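Local coordinates for thioredoxin reductase (Streptococcus pyogenes, PDB 5UWY), which probably uses bound FAD and a redox-active disulfide to pass reducing equivalents from NADPH to thioredoxin, at residues G13-T18 and F272-V277; Y114-L117 and G121-Y124; A139-Q144 and G232-V237. One frame throughout, in Å; residues are numbered along the deposited sequence.

Interaction 1. Residues G13-T18 and F272-V277; sequences GPAGMT and FAIGDV. With FAD (flavin-adenine dinucleotide), chain B.
The flat peptide group joining Ala15 to Gly16 has the CD1 methyl of Ile274 standing over one of its faces, 3.3 Å from Ala15 O. Ile274 reaches it because CG1 sits between its own backbone N and carbonyl carbon (chi1 55°) and the chain then runs straight on to CD1, which also meets Ala15 CB at 3.7 Å. A second flat group, the Asp276 carboxylate, is modelled with the C5' methylene of FAD over one face, but this placement is doubtful because the carboxylate comes too close to the ribityl O3'. The third is the Pro14 carbonyl, whose oxygen is gripped from opposite faces by Thr18 N and Thr18 OG1, the hydroxyl bond being 2.7 Å long from OG1 to Pro14 O.

Beside the apolar patch the two backbones converge, with Ala15 CB 3.7 Å from Gly275 CA, and together they clasp one phosphate of FAD. Asp276 N donates to O1P at 2.8 Å (158°), while Ala15 N makes only a weak bond to O2P, 3.3 Å long. Gly275, with positive phi and no side chain, lets the chain pass close to the same phosphate, Gly275 CA lying 3.2 Å from FAD O1P. Helix 285-304 packs against both segments, Ala288 touching Ala15 and Ala295 touching Ile274. This is a worked case of the Rossmann-type dinucleotide site: the glycine-rich turn, with Gly13 as N-cap, aims the start of helix 14-25 at the phosphate, and the loop after strand 271-273 closes from another side. Main-chain N-H groups, reinforced perhaps by the helix dipole, would thus offset the pyrophosphate charge.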
loop_
_atom_site.group_PDB
_atom_site.type_symbol
_atom_site.label_atom_id
_atom_site.label_comp_id
_atom_site.label_asym_id
_atom_site.label_seq_id
_atom_site.Cartn_x
_atom_site.Cartn_y
_atom_site.Cartn_z
ATOM N N GLY A 13 14.264 0.316 -1.758
ATOM C CA GLY A 13 13.427 -0.735 -1.236
ATOM C C GLY A 13 12.117 -0.772 -1.991
ATOM O O GLY A 13 11.983 -0.176 -3.065
ATOM N N PRO A 14 11.118 -1.474 -1.448
ATOM C CA PRO A 14 9.791 -1.455 -2.091
ATOM C C PRO A 14 9.226 -0.053 -2.217
ATOM O O PRO A 14 8.673 0.312 -3.265
ATOM C CB PRO A 14 8.932 -2.328 -1.163
ATOM C CG PRO A 14 9.894 -3.072 -0.291
ATOM C CD PRO A 14 11.131 -2.248 -0.195
ATOM N N ALA A 15 9.377 0.754 -1.165
ATOM C CA ALA A 15 8.848 2.112 -1.168
ATOM C C ALA A 15 9.506 2.954 -2.252
ATOM O O ALA A 15 8.830 3.500 -3.134
ATOM C CB ALA A 15 9.049 2.744 0.210
ATOM N N GLY A 16 10.836 3.066 -2.200
ATOM C CA GLY A 16 11.536 3.884 -3.176
ATOM C C GLY A 16 11.254 3.462 -4.603
ATOM O O GLY A 16 11.059 4.303 -5.484
HETATM N N MSE A 17 11.197 2.158 -4.844
HETATM C CA MSE A 17 10.978 1.637 -6.183
HETATM C C MSE A 17 9.559 1.895 -6.673
HETATM O O MSE A 17 9.344 2.135 -7.859
HETATM C CB MSE A 17 11.285 0.144 -6.220
HETATM C CG MSE A 17 12.643 -0.172 -6.813
HETATM SE SE MSE A 17 12.968 -2.079 -6.914
HETATM C CE MSE A 17 14.162 -2.294 -5.404
ATOM N N THR A 18 8.586 1.846 -5.759
ATOM C CA THR A 18 7.215 2.159 -6.153
ATOM C C THR A 18 7.062 3.644 -6.460
ATOM O O THR A 18 6.420 4.018 -7.452
ATOM C CB THR A 18 6.241 1.731 -5.059
ATOM O OG1 THR A 18 6.446 0.345 -4.758
ATOM C CG2 THR A 18 4.802 1.939 -5.521
ATOM N N PHE A 272 9.660 14.491 0.617
ATOM C CA PHE A 272 8.724 13.488 1.089
ATOM C C PHE A 272 9.490 12.332 1.721
ATOM O O PHE A 272 10.679 12.126 1.458
ATOM C CB PHE A 272 7.843 12.956 -0.054
ATOM C CG PHE A 272 7.139 14.029 -0.838
ATOM C CD1 PHE A 272 7.828 14.802 -1.760
ATOM C CD2 PHE A 272 5.784 14.261 -0.657
ATOM C CE1 PHE A 272 7.186 15.790 -2.479
ATOM C CE2 PHE A 272 5.135 15.246 -1.374
ATOM C CZ PHE A 272 5.836 16.011 -2.286
ATOM N N ALA A 273 8.795 11.579 2.567
ATOM C CA ALA A 273 9.343 10.375 3.169
ATOM C C ALA A 273 8.327 9.255 3.031
ATOM O O ALA A 273 7.122 9.477 3.186
ATOM C CB ALA A 273 9.700 10.584 4.640
ATOM N N ILE A 274 8.817 8.055 2.717
ATOM C CA ILE A 274 7.959 6.899 2.503
ATOM C C ILE A 274 8.595 5.670 3.124
ATOM O O ILE A 274 9.799 5.624 3.388
ATOM C CB ILE A 274 7.691 6.614 1.013
ATOM C CG1 ILE A 274 9.017 6.458 0.266
ATOM C CG2 ILE A 274 6.820 7.689 0.418
ATOM C CD1 ILE A 274 8.852 6.163 -1.200
ATOM N N GLY A 275 7.760 4.656 3.326
ATOM C CA GLY A 275 8.241 3.382 3.807
ATOM C C GLY A 275 8.497 3.375 5.303
ATOM O O GLY A 275 7.834 4.052 6.084
ATOM N N ASP A 276 9.497 2.586 5.689
ATOM C CA ASP A 276 9.796 2.276 7.079
ATOM C C ASP A 276 10.595 3.358 7.784
ATOM O O ASP A 276 10.614 3.380 9.024
ATOM C CB ASP A 276 10.552 0.953 7.137
ATOM C CG ASP A 276 9.690 -0.216 6.728
ATOM O OD1 ASP A 276 8.822 -0.022 5.848
ATOM O OD2 ASP A 276 9.895 -1.323 7.250
ATOM N N VAL A 277 11.249 4.244 7.030
ATOM C CA VAL A 277 11.896 5.407 7.613
ATOM C C VAL A 277 10.899 6.346 8.281
ATOM O O VAL A 277 11.304 7.311 8.944
ATOM C CB VAL A 277 12.704 6.149 6.527
ATOM C CG1 VAL A 277 11.816 7.133 5.776
ATOM C CG2 VAL A 277 13.902 6.852 7.138
HETATM P PA FAD B . 14.155 -0.567 3.096
HETATM O O1A FAD B . 13.831 -1.586 2.065
HETATM O O2A FAD B . 14.758 -1.092 4.403
HETATM O O5B FAD B . 15.129 0.510 2.531
HETATM C C5B FAD B . 16.549 0.421 2.761
HETATM C C4B FAD B . 17.286 0.904 1.543
HETATM O O4B FAD B . 17.822 2.224 1.800
HETATM C C3B FAD B . 18.465 0.024 1.115
HETATM O O3B FAD B . 18.446 -0.227 -0.287
HETATM C C2B FAD B . 19.685 0.842 1.549
HETATM O O2B FAD B . 20.802 0.580 0.705
HETATM C C1B FAD B . 19.155 2.261 1.352
HETATM N N9A FAD B . 19.878 3.299 2.087
HETATM C C8A FAD B . 19.876 3.531 3.439
HETATM N N7A FAD B . 20.624 4.544 3.813
HETATM C C5A FAD B . 21.151 5.011 2.621
HETATM C C6A FAD B . 22.027 6.077 2.327
HETATM N N6A FAD B . 22.541 6.889 3.252
HETATM N N1A FAD B . 22.356 6.274 1.029
HETATM C C2A FAD B . 21.842 5.463 0.102
HETATM N N3A FAD B . 21.009 4.434 0.262
HETATM C C4A FAD B . 20.703 4.261 1.552
HETATM N N1 FAD B . 8.428 -7.738 4.634
HETATM C C2 FAD B . 7.236 -8.351 4.370
HETATM O O2 FAD B . 6.342 -7.786 3.728
HETATM N N3 FAD B . 7.015 -9.640 4.824
HETATM C C4 FAD B . 7.899 -10.409 5.550
HETATM O O4 FAD B . 7.588 -11.546 5.899
HETATM C C4X FAD B . 9.160 -9.748 5.830
HETATM N N5 FAD B . 10.055 -10.402 6.516
HETATM C C5X FAD B . 11.258 -9.772 6.786
HETATM C C6 FAD B . 12.223 -10.462 7.517
HETATM C C7 FAD B . 13.449 -9.880 7.814
HETATM C C7M FAD B . 14.466 -10.658 8.607
HETATM C C8 FAD B . 13.721 -8.574 7.372
HETATM C C8M FAD B . 15.039 -7.914 7.678
HETATM C C9 FAD B . 12.759 -7.881 6.642
HETATM C C9A FAD B . 11.534 -8.468 6.346
HETATM N N10 FAD B . 10.530 -7.788 5.621
HETATM C C10 FAD B . 9.332 -8.408 5.332
HETATM C "C1'" FAD B . 10.767 -6.431 5.096
HETATM C "C2'" FAD B . 10.124 -5.321 5.920
HETATM O "O2'" FAD B . 8.769 -5.110 5.520
HETATM C "C3'" FAD B . 10.905 -4.024 5.704
HETATM O "O3'" FAD B . 10.534 -3.120 6.736
HETATM C "C4'" FAD B . 10.706 -3.334 4.349
HETATM O "O4'" FAD B . 11.424 -4.043 3.338
HETATM C "C5'" FAD B . 11.159 -1.888 4.372
HETATM O "O5'" FAD B . 10.960 -1.298 3.068
HETATM P P FAD B . 11.436 0.176 2.756
HETATM O O1P FAD B . 10.514 1.165 3.474
HETATM O O2P FAD B . 11.575 0.444 1.302
HETATM O O3P FAD B . 12.856 0.264 3.466
#

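Interaction 2. Residues Y114-L117 and G121-Y124. With FAD (flavin-adenine dinucleotide), chain B.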
loop_
_atom_site.group_PDB
_atom_site.type_symbol
_atom_site.label_atom_id
_atom_site.label_comp_id
_atom_site.label_asym_id
_atom_site.label_seq_id
_atom_site.Cartn_x
_atom_site.Cartn_y
_atom_site.Cartn_z
ATOM N N TYR A 114 16.999 -3.429 11.500
ATOM C CA TYR A 114 16.747 -4.178 12.721
ATOM C C TYR A 114 18.021 -4.239 13.557
ATOM O O TYR A 114 19.058 -4.718 13.084
ATOM C CB TYR A 114 16.265 -5.583 12.366
ATOM C CG TYR A 114 14.793 -5.665 12.023
ATOM C CD1 TYR A 114 13.837 -5.256 12.922
ATOM C CD2 TYR A 114 14.360 -6.172 10.806
ATOM C CE1 TYR A 114 12.494 -5.334 12.616
ATOM C CE2 TYR A 114 13.001 -6.250 10.503
ATOM C CZ TYR A 114 12.080 -5.822 11.418
ATOM O OH TYR A 114 10.728 -5.897 11.137
ATOM N N ARG A 115 17.958 -3.745 14.793
ATOM C CA ARG A 115 19.090 -3.915 15.694
ATOM C C ARG A 115 19.303 -5.397 15.974
ATOM O O ARG A 115 18.367 -6.198 15.939
ATOM C CB ARG A 115 18.874 -3.145 16.999
ATOM C CG ARG A 115 18.852 -1.634 16.821
ATOM C CD ARG A 115 18.460 -0.898 18.099
ATOM N NE ARG A 115 19.628 -0.533 18.897
ATOM C CZ ARG A 115 19.947 -1.096 20.057
ATOM N NH1 ARG A 115 19.181 -2.055 20.562
ATOM N NH2 ARG A 115 21.032 -0.702 20.713
ATOM N N VAL A 116 20.554 -5.770 16.232
ATOM C CA VAL A 116 20.930 -7.168 16.376
ATOM C C VAL A 116 21.404 -7.419 17.804
ATOM O O VAL A 116 21.550 -6.499 18.609
ATOM C CB VAL A 116 22.005 -7.589 15.357
ATOM C CG1 VAL A 116 21.481 -7.425 13.937
ATOM C CG2 VAL A 116 23.269 -6.776 15.557
ATOM N N LEU A 117 21.643 -8.693 18.108
ATOM C CA LEU A 117 21.993 -9.118 19.458
ATOM C C LEU A 117 23.490 -9.272 19.675
ATOM O O LEU A 117 23.947 -9.179 20.819
ATOM C CB LEU A 117 21.305 -10.447 19.783
ATOM C CG LEU A 117 20.657 -10.619 21.156
ATOM C CD1 LEU A 117 20.067 -9.309 21.636
ATOM C CD2 LEU A 117 19.584 -11.691 21.081
ATOM N N GLY A 121 25.883 -17.090 15.207
ATOM C CA GLY A 121 24.812 -17.912 14.697
ATOM C C GLY A 121 23.529 -17.162 14.408
ATOM O O GLY A 121 22.692 -17.664 13.647
ATOM N N GLU A 122 23.349 -15.978 14.997
ATOM C CA GLU A 122 22.169 -15.175 14.694
ATOM C C GLU A 122 22.244 -14.609 13.281
ATOM O O GLU A 122 21.262 -14.649 12.532
ATOM C CB GLU A 122 22.017 -14.054 15.723
ATOM C CG GLU A 122 21.495 -12.753 15.144
ATOM C CD GLU A 122 21.529 -11.615 16.138
ATOM O OE1 GLU A 122 20.633 -11.562 17.003
ATOM O OE2 GLU A 122 22.452 -10.776 16.059
ATOM N N GLU A 123 23.401 -14.057 12.904
ATOM C CA GLU A 123 23.610 -13.688 11.508
ATOM C C GLU A 123 23.367 -14.876 10.597
ATOM O O GLU A 123 22.670 -14.763 9.580
ATOM C CB GLU A 123 25.029 -13.140 11.311
ATOM C CG GLU A 123 25.310 -12.485 9.949
ATOM C CD GLU A 123 25.592 -13.478 8.834
ATOM O OE1 GLU A 123 25.592 -13.064 7.656
ATOM O OE2 GLU A 123 25.853 -14.661 9.137
ATOM N N TYR A 124 23.917 -16.027 10.969
ATOM C CA TYR A 124 23.908 -17.179 10.081
ATOM C C TYR A 124 22.488 -17.645 9.774
ATOM O O TYR A 124 22.110 -17.785 8.605
ATOM C CB TYR A 124 24.729 -18.301 10.704
ATOM C CG TYR A 124 25.128 -19.373 9.731
ATOM C CD1 TYR A 124 26.168 -19.171 8.833
ATOM C CD2 TYR A 124 24.464 -20.586 9.709
ATOM C CE1 TYR A 124 26.532 -20.155 7.938
ATOM C CE2 TYR A 124 24.820 -21.572 8.824
ATOM C CZ TYR A 124 25.851 -21.351 7.944
ATOM O OH TYR A 124 26.191 -22.343 7.069
HETATM P PA FAD B . 14.155 -0.567 3.096
HETATM O O1A FAD B . 13.831 -1.586 2.065
HETATM O O2A FAD B . 14.758 -1.092 4.403
HETATM O O5B FAD B . 15.129 0.510 2.531
HETATM C C5B FAD B . 16.549 0.421 2.761
HETATM C C4B FAD B . 17.286 0.904 1.543
HETATM O O4B FAD B . 17.822 2.224 1.800
HETATM C C3B FAD B . 18.465 0.024 1.115
HETATM O O3B FAD B . 18.446 -0.227 -0.287
HETATM C C2B FAD B . 19.685 0.842 1.549
HETATM O O2B FAD B . 20.802 0.580 0.705
HETATM C C1B FAD B . 19.155 2.261 1.352
HETATM N N9A FAD B . 19.878 3.299 2.087
HETATM C C8A FAD B . 19.876 3.531 3.439
HETATM N N7A FAD B . 20.624 4.544 3.813
HETATM C C5A FAD B . 21.151 5.011 2.621
HETATM C C6A FAD B . 22.027 6.077 2.327
HETATM N N6A FAD B . 22.541 6.889 3.252
HETATM N N1A FAD B . 22.356 6.274 1.029
HETATM C C2A FAD B . 21.842 5.463 0.102
HETATM N N3A FAD B . 21.009 4.434 0.262
HETATM C C4A FAD B . 20.703 4.261 1.552
HETATM N N1 FAD B . 8.428 -7.738 4.634
HETATM C C2 FAD B . 7.236 -8.351 4.370
HETATM O O2 FAD B . 6.342 -7.786 3.728
HETATM N N3 FAD B . 7.015 -9.640 4.824
HETATM C C4 FAD B . 7.899 -10.409 5.550
HETATM O O4 FAD B . 7.588 -11.546 5.899
HETATM C C4X FAD B . 9.160 -9.748 5.830
HETATM N N5 FAD B . 10.055 -10.402 6.516
HETATM C C5X FAD B . 11.258 -9.772 6.786
HETATM C C6 FAD B . 12.223 -10.462 7.517
HETATM C C7 FAD B . 13.449 -9.880 7.814
HETATM C C7M FAD B . 14.466 -10.658 8.607
HETATM C C8 FAD B . 13.721 -8.574 7.372
HETATM C C8M FAD B . 15.039 -7.914 7.678
HETATM C C9 FAD B . 12.759 -7.881 6.642
HETATM C C9A FAD B . 11.534 -8.468 6.346
HETATM N N10 FAD B . 10.530 -7.788 5.621
HETATM C C10 FAD B . 9.332 -8.408 5.332
HETATM C "C1'" FAD B . 10.767 -6.431 5.096
HETATM C "C2'" FAD B . 10.124 -5.321 5.920
HETATM O "O2'" FAD B . 8.769 -5.110 5.520
HETATM C "C3'" FAD B . 10.905 -4.024 5.704
HETATM O "O3'" FAD B . 10.534 -3.120 6.736
HETATM C "C4'" FAD B . 10.706 -3.334 4.349
HETATM O "O4'" FAD B . 11.424 -4.043 3.338
HETATM C "C5'" FAD B . 11.159 -1.888 4.372
HETATM O "O5'" FAD B . 10.960 -1.298 3.068
HETATM P P FAD B . 11.436 0.176 2.756
HETATM O O1P FAD B . 10.514 1.165 3.474
HETATM O O2P FAD B . 11.575 0.444 1.302
HETATM O O3P FAD B . 12.856 0.264 3.466
#
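Glu122 reaches back to Leu117 and fastens the loop between strands 112-114 and 130-131, the connection that carries the chain from the FAD-binding sheet to the second Rossmann-type sheet of this two-domain reductase fold. From CB, which points toward 114-117, the side chain runs extended through CG (chi2 -172°), and this reach delivers CD to a place 3.5 Å from Leu117 N. There the carboxylate divides its work. OE2 takes the Leu117 N-H through its syn lone pair, at 3.0 Å and 152°, while OE1 accepts the same hydrogen more weakly, 3.2 Å from Leu117 N. The single amide is therefore shared by both oxygens, a fork that would hold the carboxylate against rotation. OE1 also lies alongside Leu117 CB, and OE2 comes up to Val116 CB at 3.3 Å, about equally far from its two methyls.

A weak bond from Gly118 N to OE2 adds a second main-chain donor, so two successive amides face the acid, the second weakly. Ile235 and Tyr132 pack on the buried Glu122, and the two N-H groups would partly offset its negative charge. At the start of the first segment, apart from the Glu122 contact, Tyr114 meets the flavin: also touching Cys133 of the disulfide Cys133-Cys136, it presents its ring edge, with CD2 3.6 Å from the FAD methyl C8M, which lies near the plane of the ring.

Interaction 3. Residues A139-Q144 and G232-V237; sequences AFFRDQ and GVFIYV
Phe141 and Phe234 meet as a T-shaped pair, the edge of Phe234 directed at a face of Phe141, with centroids 5.3 Å apart and planes at 73°. The pointing atom is Phe234 CZ, which stands 3.9 Å above the Phe141 plane and is displaced toward the rim, over CD1 and CE1. Both side chains adopt the same first torsion, CG opposite the carbonyl carbon and beside the backbone N (chi1 -58° in Phe141, -61° in Phe234), which turns the two rings toward each other between loop and strand. The other half of the Phe141 ring serves the backbone: CE2 lies 3.8 Å from Gly232 CA, where the strand carries no side chain and the ring can settle close to it. Leu146 of strand 145-149 touches both phenyls, and Leu162 of helix 153-162 lies against Phe234.

Phe141 also starts a type II turn that ends at Gln144 and feeds strand 145-149, the parallel neighbour of 232-235. Next to it, Phe140 makes a cation-pi contact with Arg25 of the second subunit. Aromatic packing of a connecting loop onto an inner strand of the parallel sheet is here part of the hydrophobic core of a Rossmann-type domain, presumably the NADPH-binding one.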
loop_
_atom_site.group_PDB
_atom_site.type_symbol
_atom_site.label_atom_id
_atom_site.label_comp_id
_atom_site.label_asym_id
_atom_site.label_seq_id
_atom_site.Cartn_x
_atom_site.Cartn_y
_atom_site.Cartn_z
ATOM N N ALA A 139 3.852 -17.056 10.770
ATOM C CA ALA A 139 2.976 -18.069 10.195
ATOM C C ALA A 139 3.731 -19.243 9.578
ATOM O O ALA A 139 3.091 -20.199 9.126
ATOM C CB ALA A 139 2.066 -17.431 9.142
ATOM N N PHE A 140 5.065 -19.195 9.535
ATOM C CA PHE A 140 5.851 -20.305 9.010
ATOM C C PHE A 140 6.130 -21.366 10.062
ATOM O O PHE A 140 6.374 -22.525 9.708
ATOM C CB PHE A 140 7.186 -19.804 8.454
ATOM C CG PHE A 140 7.063 -18.997 7.200
ATOM C CD1 PHE A 140 6.216 -19.396 6.182
ATOM C CD2 PHE A 140 7.800 -17.837 7.036
ATOM C CE1 PHE A 140 6.106 -18.654 5.023
ATOM C CE2 PHE A 140 7.695 -17.086 5.881
ATOM C CZ PHE A 140 6.847 -17.496 4.873
ATOM N N PHE A 141 6.095 -20.997 11.336
ATOM C CA PHE A 141 6.525 -21.865 12.433
ATOM C C PHE A 141 5.327 -22.403 13.207
ATOM O O PHE A 141 5.280 -22.362 14.435
ATOM C CB PHE A 141 7.487 -21.116 13.357
ATOM C CG PHE A 141 8.722 -20.573 12.665
ATOM C CD1 PHE A 141 8.629 -19.610 11.673
ATOM C CD2 PHE A 141 9.978 -21.045 13.008
ATOM C CE1 PHE A 141 9.756 -19.123 11.043
ATOM C CE2 PHE A 141 11.112 -20.559 12.380
ATOM C CZ PHE A 141 11.000 -19.597 11.396
ATOM N N ARG A 142 4.338 -22.907 12.476
ATOM C CA ARG A 142 3.121 -23.419 13.092
ATOM C C ARG A 142 3.408 -24.694 13.877
ATOM O O ARG A 142 4.052 -25.617 13.368
ATOM C CB ARG A 142 2.064 -23.682 12.020
ATOM C CG ARG A 142 0.741 -24.198 12.557
ATOM C CD ARG A 142 -0.383 -24.003 11.547
ATOM N NE ARG A 142 -0.837 -22.616 11.496
ATOM N N ASP A 143 2.930 -24.735 15.124
ATOM C CA ASP A 143 2.994 -25.929 15.972
ATOM C C ASP A 143 4.433 -26.341 16.271
ATOM O O ASP A 143 4.755 -27.529 16.337
ATOM C CB ASP A 143 2.215 -27.089 15.349
ATOM C CG ASP A 143 0.723 -26.834 15.312
ATOM O OD1 ASP A 143 0.198 -26.240 16.278
ATOM O OD2 ASP A 143 0.076 -27.224 14.318
ATOM N N GLN A 144 5.306 -25.356 16.465
ATOM C CA GLN A 144 6.690 -25.598 16.844
ATOM C C GLN A 144 6.993 -24.825 18.120
ATOM O O GLN A 144 6.123 -24.171 18.700
ATOM C CB GLN A 144 7.654 -25.205 15.718
ATOM C CG GLN A 144 7.129 -25.523 14.331
ATOM C CD GLN A 144 8.152 -25.268 13.249
ATOM O OE1 GLN A 144 9.224 -24.722 13.510
ATOM N NE2 GLN A 144 7.829 -25.659 12.022
ATOM N N GLY A 232 12.263 -22.024 16.336
ATOM C CA GLY A 232 12.496 -20.661 15.893
ATOM C C GLY A 232 12.965 -19.754 17.007
ATOM O O GLY A 232 12.776 -20.036 18.194
ATOM N N VAL A 233 13.592 -18.656 16.603
ATOM C CA VAL A 233 13.924 -17.569 17.511
ATOM C C VAL A 233 13.490 -16.256 16.867
ATOM O O VAL A 233 13.686 -16.047 15.660
ATOM C CB VAL A 233 15.422 -17.573 17.896
ATOM C CG1 VAL A 233 16.272 -16.875 16.862
ATOM C CG2 VAL A 233 15.625 -16.956 19.295
ATOM N N PHE A 234 12.811 -15.423 17.654
ATOM C CA PHE A 234 12.381 -14.091 17.269
ATOM C C PHE A 234 12.938 -13.090 18.272
ATOM O O PHE A 234 12.750 -13.236 19.489
ATOM C CB PHE A 234 10.842 -14.004 17.161
ATOM C CG PHE A 234 10.245 -14.926 16.123
ATOM C CD1 PHE A 234 10.180 -16.291 16.336
ATOM C CD2 PHE A 234 9.796 -14.422 14.908
ATOM C CE1 PHE A 234 9.649 -17.142 15.370
ATOM C CE2 PHE A 234 9.264 -15.273 13.936
ATOM C CZ PHE A 234 9.190 -16.632 14.168
ATOM N N ILE A 235 13.678 -12.118 17.751
ATOM C CA ILE A 235 14.379 -11.120 18.537
ATOM C C ILE A 235 13.858 -9.757 18.137
ATOM O O ILE A 235 13.797 -9.424 16.947
ATOM C CB ILE A 235 15.899 -11.172 18.320
ATOM C CG1 ILE A 235 16.403 -12.603 18.421
ATOM C CG2 ILE A 235 16.620 -10.253 19.325
ATOM C CD1 ILE A 235 17.652 -12.856 17.606
ATOM N N TYR A 236 13.481 -8.975 19.131
ATOM C CA TYR A 236 13.225 -7.557 18.940
ATOM C C TYR A 236 13.985 -6.773 19.995
ATOM O O TYR A 236 13.721 -6.925 21.191
ATOM C CB TYR A 236 11.742 -7.202 18.981
ATOM C CG TYR A 236 11.573 -6.075 17.994
ATOM C CD1 TYR A 236 11.119 -4.821 18.361
ATOM C CD2 TYR A 236 11.988 -6.256 16.705
ATOM C CE1 TYR A 236 11.016 -3.772 17.409
ATOM C CE2 TYR A 236 11.897 -5.253 15.766
ATOM C CZ TYR A 236 11.418 -4.035 16.118
ATOM O OH TYR A 236 11.355 -3.090 15.102
ATOM N N VAL A 237 14.947 -5.962 19.556
ATOM C CA VAL A 237 15.740 -5.137 20.451
ATOM C C VAL A 237 15.616 -3.657 20.145
ATOM O O VAL A 237 16.352 -2.858 20.716
ATOM C CB VAL A 237 17.217 -5.578 20.420
ATOM C CG1 VAL A 237 17.420 -6.799 21.294
ATOM C CG2 VAL A 237 17.645 -5.883 19.001
#

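How the interactions relate
The three contacts trace a path from cofactor to second domain. Interaction 1 holds one phosphate of the FAD pyrophosphate, and interaction 2 touches the flavin end of the same molecule; their centres are 24 Å apart and their nearest atoms about 6 Å. Interaction 3 does not touch FAD: the Phe234 side chain is about 9 Å from it. Interactions 2 and 3 do meet, with Arg115 NH1 2.9 Å from Val237 O in a probable hydrogen bond and Leu117 CD1 packed 3.7 Å from Val237 CG1. Along the chain, interactions 2 and 3 follow one another inside the long loop that interaction 1 closes, as expected where one Rossmann-type domain is inserted into another.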